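PDB 3VW5: cellobiose 2-epimerase from Ruminococcus albus, which catalyses the reversible epimerisation of cellobiose to 4-O-beta-D-glucosyl-D-mannose, acting on the unmodified sugar. Local coordinates for residues A[315-320]-A[324-329]; A[247-252]-A[375-380]. The protein carries 2 engineered substitutions. All coordinates share one frame; numbering follows the deposited sequence.

Both contacts join helices of the (alpha/alpha)6 barrel and both are buried, at different depths. Interaction 1, its centre about 21 Å from the centre of the chain, lies farther out, with Tyr317 and Ser320 partly exposed; it packs helices 303-318 and 323-340 beside their short connecting turn, methyl groups against aromatic faces. Interaction 2, about 8 Å from that centre, is deep in the core, its three touching residues all buried; it links 247-252 to 375-380, with 122 residues between them, through a tryptophan edge and an arginine paired with acids. The contacts share no helix, yet they touch: Asn315 ND2 lies 2.8 Å from Asp252 OD2, a probable hydrogen bond, and Asn315 also packs on Trp249.

Interaction 1 of 2, residues A[315-320]-A[324-329]; sequences NAYQHS and KFLESA
Leu326 lays one methyl, CD2, over the middle of the Tyr317 ring, 3.4 Å from the ring centroid and only 4° off the ring normal, a CH-pi contact. Tyr317 presents that face because its CG is anti to the backbone N (chi1 170°), which sets the ring beside Leu326. A second CH-pi contact runs the other way: Ala316 CB sits over a face of the Phe325 ring, 3.5 Å from its centroid. Each helix thus gives one ring and one methyl. Between the two, CB of Tyr317 and CB of Phe325 meet at 4.0 Å, where the backbones come nearest. Ser320 OG lies in the plane of the Phe325 ring at its edge, 3.6 Å from CD2. This hydroxyl is turned back toward the last turn of helix 303-318, where it donates to Ala316 O at 2.5 Å, while the backbone N of Asp322 in the connecting turn is also hydrogen-bonded to it. The His319 ring likewise folds back, ND1 donating to Asn315 O with that oxygen in the ring plane. His276 and Gln279 of helix 261-281 also meet Phe325, and the C-terminal residues Val387 and Ile389 touch Leu326. No hydrogen bond crosses between the segments: this is the apolar seam of two consecutive helices joined by a short turn, packed antiparallel as a helical hairpin within the (alpha/alpha)6 barrel fold.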
loop_
_atom_site.group_PDB
_atom_site.type_symbol
_atom_site.label_atom_id
_atom_site.label_comp_id
_atom_site.label_asym_id
_atom_site.label_seq_id
_atom_site.Cartn_x
_atom_site.Cartn_y
_atom_site.Cartn_z
ATOM N N ASN A 315 11.084 -11.995 1.842
ATOM C CA ASN A 315 11.933 -11.388 0.833
ATOM C C ASN A 315 13.393 -11.289 1.277
ATOM O O ASN A 315 14.312 -11.537 0.485
ATOM C CB ASN A 315 11.406 -10.002 0.473
ATOM C CG ASN A 315 12.142 -9.390 -0.694
ATOM O OD1 ASN A 315 11.891 -9.742 -1.848
ATOM N ND2 ASN A 315 13.056 -8.472 -0.403
ATOM N N ALA A 316 13.605 -10.926 2.541
ATOM C CA ALA A 316 14.959 -10.804 3.073
ATOM C C ALA A 316 15.632 -12.175 3.114
ATOM O O ALA A 316 16.827 -12.296 2.813
ATOM C CB ALA A 316 14.958 -10.153 4.448
ATOM N N TYR A 317 14.866 -13.205 3.471
ATOM C CA TYR A 317 15.368 -14.571 3.401
ATOM C C TYR A 317 15.770 -14.880 1.956
ATOM O O TYR A 317 16.911 -15.264 1.682
ATOM C CB TYR A 317 14.320 -15.573 3.898
ATOM C CG TYR A 317 14.707 -17.011 3.631
ATOM C CD1 TYR A 317 15.700 -17.633 4.385
ATOM C CD2 TYR A 317 14.099 -17.742 2.611
ATOM C CE1 TYR A 317 16.074 -18.946 4.140
ATOM C CE2 TYR A 317 14.463 -19.060 2.353
ATOM C CZ TYR A 317 15.451 -19.661 3.122
ATOM O OH TYR A 317 15.831 -20.972 2.883
ATOM N N GLN A 318 14.836 -14.677 1.031
ATOM C CA GLN A 318 15.093 -14.948 -0.380
ATOM C C GLN A 318 16.364 -14.284 -0.928
ATOM O O GLN A 318 17.003 -14.824 -1.822
ATOM C CB GLN A 318 13.894 -14.569 -1.234
ATOM C CG GLN A 318 12.714 -15.486 -1.045
ATOM C CD GLN A 318 11.554 -15.146 -1.966
ATOM O OE1 GLN A 318 11.099 -14.000 -2.027
ATOM N NE2 GLN A 318 11.064 -16.146 -2.688
ATOM N N HIS A 319 16.729 -13.123 -0.393
ATOM C CA HIS A 319 17.918 -12.418 -0.860
ATOM C C HIS A 319 19.154 -12.727 -0.030
ATOM O O HIS A 319 20.230 -12.195 -0.307
ATOM C CB HIS A 319 17.692 -10.906 -0.847
ATOM C CG HIS A 319 16.858 -10.403 -1.984
ATOM N ND1 HIS A 319 15.481 -10.467 -1.986
ATOM C CD2 HIS A 319 17.204 -9.800 -3.145
ATOM C CE1 HIS A 319 15.018 -9.938 -3.103
ATOM N NE2 HIS A 319 16.042 -9.525 -3.823
ATOM N N SER A 320 19.022 -13.573 0.989
ATOM C CA SER A 320 20.135 -13.749 1.929
ATOM C C SER A 320 20.452 -15.192 2.339
ATOM O O SER A 320 21.602 -15.505 2.657
ATOM C CB SER A 320 19.899 -12.906 3.185
ATOM O OG SER A 320 18.808 -13.418 3.923
ATOM N N LYS A 324 16.747 -16.938 10.069
ATOM C CA LYS A 324 16.116 -16.183 11.140
ATOM C C LYS A 324 15.049 -15.231 10.583
ATOM O O LYS A 324 14.074 -14.921 11.265
ATOM C CB LYS A 324 17.173 -15.518 12.044
ATOM C CG LYS A 324 17.028 -14.034 12.324
ATOM C CD LYS A 324 18.279 -13.453 13.055
ATOM C CE LYS A 324 19.499 -13.212 12.091
ATOM N NZ LYS A 324 20.650 -12.395 12.670
ATOM N N PHE A 325 15.202 -14.823 9.324
ATOM C CA PHE A 325 14.193 -13.984 8.666
ATOM C C PHE A 325 12.889 -14.761 8.503
ATOM O O PHE A 325 11.779 -14.239 8.737
ATOM C CB PHE A 325 14.680 -13.485 7.304
ATOM C CG PHE A 325 15.620 -12.304 7.375
ATOM C CD1 PHE A 325 15.330 -11.209 8.169
ATOM C CD2 PHE A 325 16.789 -12.286 6.628
ATOM C CE1 PHE A 325 16.191 -10.118 8.218
ATOM C CE2 PHE A 325 17.655 -11.197 6.672
ATOM C CZ PHE A 325 17.357 -10.111 7.472
ATOM N N LEU A 326 13.042 -16.021 8.112
ATOM C CA LEU A 326 11.933 -16.958 7.979
ATOM C C LEU A 326 11.189 -17.165 9.298
ATOM O O LEU A 326 9.962 -17.097 9.346
ATOM C CB LEU A 326 12.470 -18.292 7.498
ATOM C CG LEU A 326 11.650 -18.899 6.377
ATOM C CD1 LEU A 326 10.767 -17.833 5.744
ATOM C CD2 LEU A 326 12.586 -19.513 5.360
ATOM N N GLU A 327 11.938 -17.441 10.362
ATOM C CA GLU A 327 11.346 -17.575 11.685
ATOM C C GLU A 327 10.586 -16.315 12.082
ATOM O O GLU A 327 9.462 -16.392 12.582
ATOM C CB GLU A 327 12.407 -17.920 12.734
ATOM C CG GLU A 327 12.552 -19.428 12.992
ATOM C CD GLU A 327 13.893 -19.995 12.525
ATOM O OE1 GLU A 327 13.880 -20.813 11.566
ATOM O OE2 GLU A 327 14.953 -19.638 13.120
ATOM N N SER A 328 11.180 -15.150 11.836
ATOM C CA SER A 328 10.491 -13.894 12.129
ATOM C C SER A 328 9.158 -13.806 11.380
ATOM O O SER A 328 8.130 -13.452 11.963
ATOM C CB SER A 328 11.371 -12.699 11.778
ATOM O OG SER A 328 12.524 -12.672 12.591
ATOM N N ALA A 329 9.186 -14.132 10.088
ATOM C CA ALA A 329 7.972 -14.187 9.283
ATOM C C ALA A 329 6.909 -15.020 9.985
ATOM O O ALA A 329 5.779 -14.552 10.186
ATOM C CB ALA A 329 8.269 -14.765 7.909
#

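Interaction 2 of 2, residues A[247-252]-A[375-380]; sequences ATWLMD and NGRMCM
In the interior of the (alpha/alpha)6 barrel, helices 241-258 and 373-385 stand apart, bridged by long side chains, the nearest CA atoms of the two segments, those of Trp249 and Met378, being 11.4 Å from each other. Trp249 and Arg377 span the distance. The six-membered end of the indole points at the arginine, with CZ2 lying 3.2 Å from Arg377 NE. Ring and guanidinium planes stand 85° apart, so the indole edge abuts a guanidinium face. Arg377 extends from its helix with chi1 -164° and a stretched chi2, then kinks at chi3 (59°), which turns the guanidinium face to the indole edge. Leu250 CD1 lies over the same guanidinium, 4.0 Å from NH1, and also covers a face of the Trp249 ring. The polar ends are tied elsewhere: Arg377 NH1 forms a salt bridge with Glu187 and a hydrogen bond with Tyr117 OH, and NH2 bridges to Glu308 and Glu246. Glu308 also accepts from Trp249 NE1, holding both partners from helix 303-318. These acids fix the guanidinium's rotation and would balance its buried charge. Such an arginine, ringed by acids and aromatics from several helices, belongs to the polar interior of this epimerase's helical barrel.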
loop_
_atom_site.group_PDB
_atom_site.type_symbol
_atom_site.label_atom_id
_atom_site.label_comp_id
_atom_site.label_asym_id
_atom_site.label_seq_id
_atom_site.Cartn_x
_atom_site.Cartn_y
_atom_site.Cartn_z
ATOM N N ALA A 247 9.106 -0.977 2.188
ATOM C CA ALA A 247 9.970 -0.423 1.158
ATOM C C ALA A 247 11.021 -1.429 0.695
ATOM O O ALA A 247 11.344 -1.476 -0.490
ATOM C CB ALA A 247 10.622 0.864 1.633
ATOM N N THR A 248 11.537 -2.249 1.609
ATOM C CA THR A 248 12.591 -3.201 1.240
ATOM C C THR A 248 12.174 -4.141 0.121
ATOM O O THR A 248 12.890 -4.269 -0.874
ATOM C CB THR A 248 13.104 -4.035 2.420
ATOM O OG1 THR A 248 12.050 -4.869 2.940
ATOM C CG2 THR A 248 13.676 -3.118 3.505
ATOM N N TRP A 249 11.032 -4.810 0.270
ATOM C CA TRP A 249 10.612 -5.739 -0.780
ATOM C C TRP A 249 10.040 -5.033 -2.018
ATOM O O TRP A 249 10.185 -5.515 -3.131
ATOM C CB TRP A 249 9.665 -6.824 -0.253
ATOM C CG TRP A 249 8.236 -6.423 -0.006
ATOM C CD1 TRP A 249 7.702 -6.009 1.180
ATOM C CD2 TRP A 249 7.147 -6.448 -0.943
ATOM N NE1 TRP A 249 6.359 -5.760 1.039
ATOM C CE2 TRP A 249 5.991 -6.022 -0.251
ATOM C CE3 TRP A 249 7.035 -6.788 -2.294
ATOM C CZ2 TRP A 249 4.735 -5.924 -0.869
ATOM C CZ3 TRP A 249 5.792 -6.687 -2.905
ATOM C CH2 TRP A 249 4.654 -6.257 -2.193
ATOM N N LEU A 250 9.420 -3.879 -1.811
ATOM C CA LEU A 250 8.882 -3.080 -2.901
ATOM C C LEU A 250 9.994 -2.586 -3.819
ATOM O O LEU A 250 9.840 -2.545 -5.037
ATOM C CB LEU A 250 8.119 -1.889 -2.335
ATOM C CG LEU A 250 6.606 -1.913 -2.505
ATOM C CD1 LEU A 250 6.112 -3.334 -2.665
ATOM C CD2 LEU A 250 5.934 -1.198 -1.354
ATOM N N MET A 251 11.121 -2.203 -3.234
ATOM C CA MET A 251 12.228 -1.702 -4.029
ATOM C C MET A 251 12.952 -2.816 -4.804
ATOM O O MET A 251 13.375 -2.604 -5.946
ATOM C CB MET A 251 13.183 -0.899 -3.154
ATOM C CG MET A 251 12.677 0.492 -2.879
ATOM S SD MET A 251 13.833 1.567 -1.992
ATOM C CE MET A 251 14.110 0.684 -0.468
ATOM N N ASP A 252 13.082 -3.990 -4.182
ATOM C CA ASP A 252 13.634 -5.165 -4.855
ATOM C C ASP A 252 12.729 -5.527 -6.010
ATOM O O ASP A 252 13.196 -5.825 -7.106
ATOM C CB ASP A 252 13.741 -6.365 -3.907
ATOM C CG ASP A 252 14.905 -6.249 -2.937
ATOM O OD1 ASP A 252 15.821 -5.439 -3.193
ATOM O OD2 ASP A 252 14.904 -6.971 -1.915
ATOM N N ASN A 375 -3.355 -6.707 3.548
ATOM C CA ASN A 375 -3.441 -8.085 4.028
ATOM C C ASN A 375 -3.680 -9.077 2.885
ATOM O O ASN A 375 -3.136 -10.204 2.894
ATOM C CB ASN A 375 -4.453 -8.241 5.176
ATOM C CG ASN A 375 -5.817 -7.724 4.815
ATOM O OD1 ASN A 375 -6.032 -7.256 3.696
ATOM N ND2 ASN A 375 -6.754 -7.810 5.749
ATOM N N GLY A 376 -4.475 -8.643 1.901
ATOM C CA GLY A 376 -4.581 -9.325 0.618
ATOM C C GLY A 376 -3.232 -9.542 -0.056
ATOM O O GLY A 376 -2.882 -10.666 -0.446
ATOM N N ARG A 377 -2.445 -8.477 -0.174
ATOM C CA ARG A 377 -1.154 -8.610 -0.842
ATOM C C ARG A 377 -0.239 -9.617 -0.148
ATOM O O ARG A 377 0.426 -10.405 -0.812
ATOM C CB ARG A 377 -0.454 -7.266 -1.016
ATOM C CG ARG A 377 0.672 -7.332 -2.040
ATOM C CD ARG A 377 1.158 -5.947 -2.435
ATOM N NE ARG A 377 1.639 -5.197 -1.278
ATOM C CZ ARG A 377 2.075 -3.944 -1.322
ATOM N NH1 ARG A 377 2.115 -3.290 -2.474
ATOM N NH2 ARG A 377 2.478 -3.349 -0.209
ATOM N N MET A 378 -0.222 -9.609 1.185
ATOM C CA MET A 378 0.618 -10.553 1.936
ATOM C C MET A 378 0.264 -12.009 1.624
ATOM O O MET A 378 1.141 -12.853 1.421
ATOM C CB MET A 378 0.509 -10.308 3.440
ATOM C CG MET A 378 1.332 -11.258 4.289
ATOM S SD MET A 378 0.494 -11.594 5.846
ATOM C CE MET A 378 -0.988 -12.431 5.275
ATOM N N CYS A 379 -1.027 -12.303 1.595
ATOM C CA CYS A 379 -1.454 -13.658 1.309
ATOM C C CYS A 379 -0.937 -14.071 -0.066
ATOM O O CYS A 379 -0.258 -15.107 -0.201
ATOM C CB CYS A 379 -2.970 -13.786 1.427
ATOM S SG CYS A 379 -3.581 -13.400 3.098
ATOM N N MET A 380 -1.207 -13.234 -1.067
ATOM C CA MET A 380 -0.788 -13.521 -2.433
ATOM C C MET A 380 0.716 -13.590 -2.603
ATOM O O MET A 380 1.215 -14.445 -3.339
ATOM C CB MET A 380 -1.400 -12.521 -3.401
ATOM C CG MET A 380 -2.900 -12.529 -3.295
ATOM S SD MET A 380 -3.751 -11.441 -4.427
ATOM C CE MET A 380 -4.661 -10.381 -3.292
#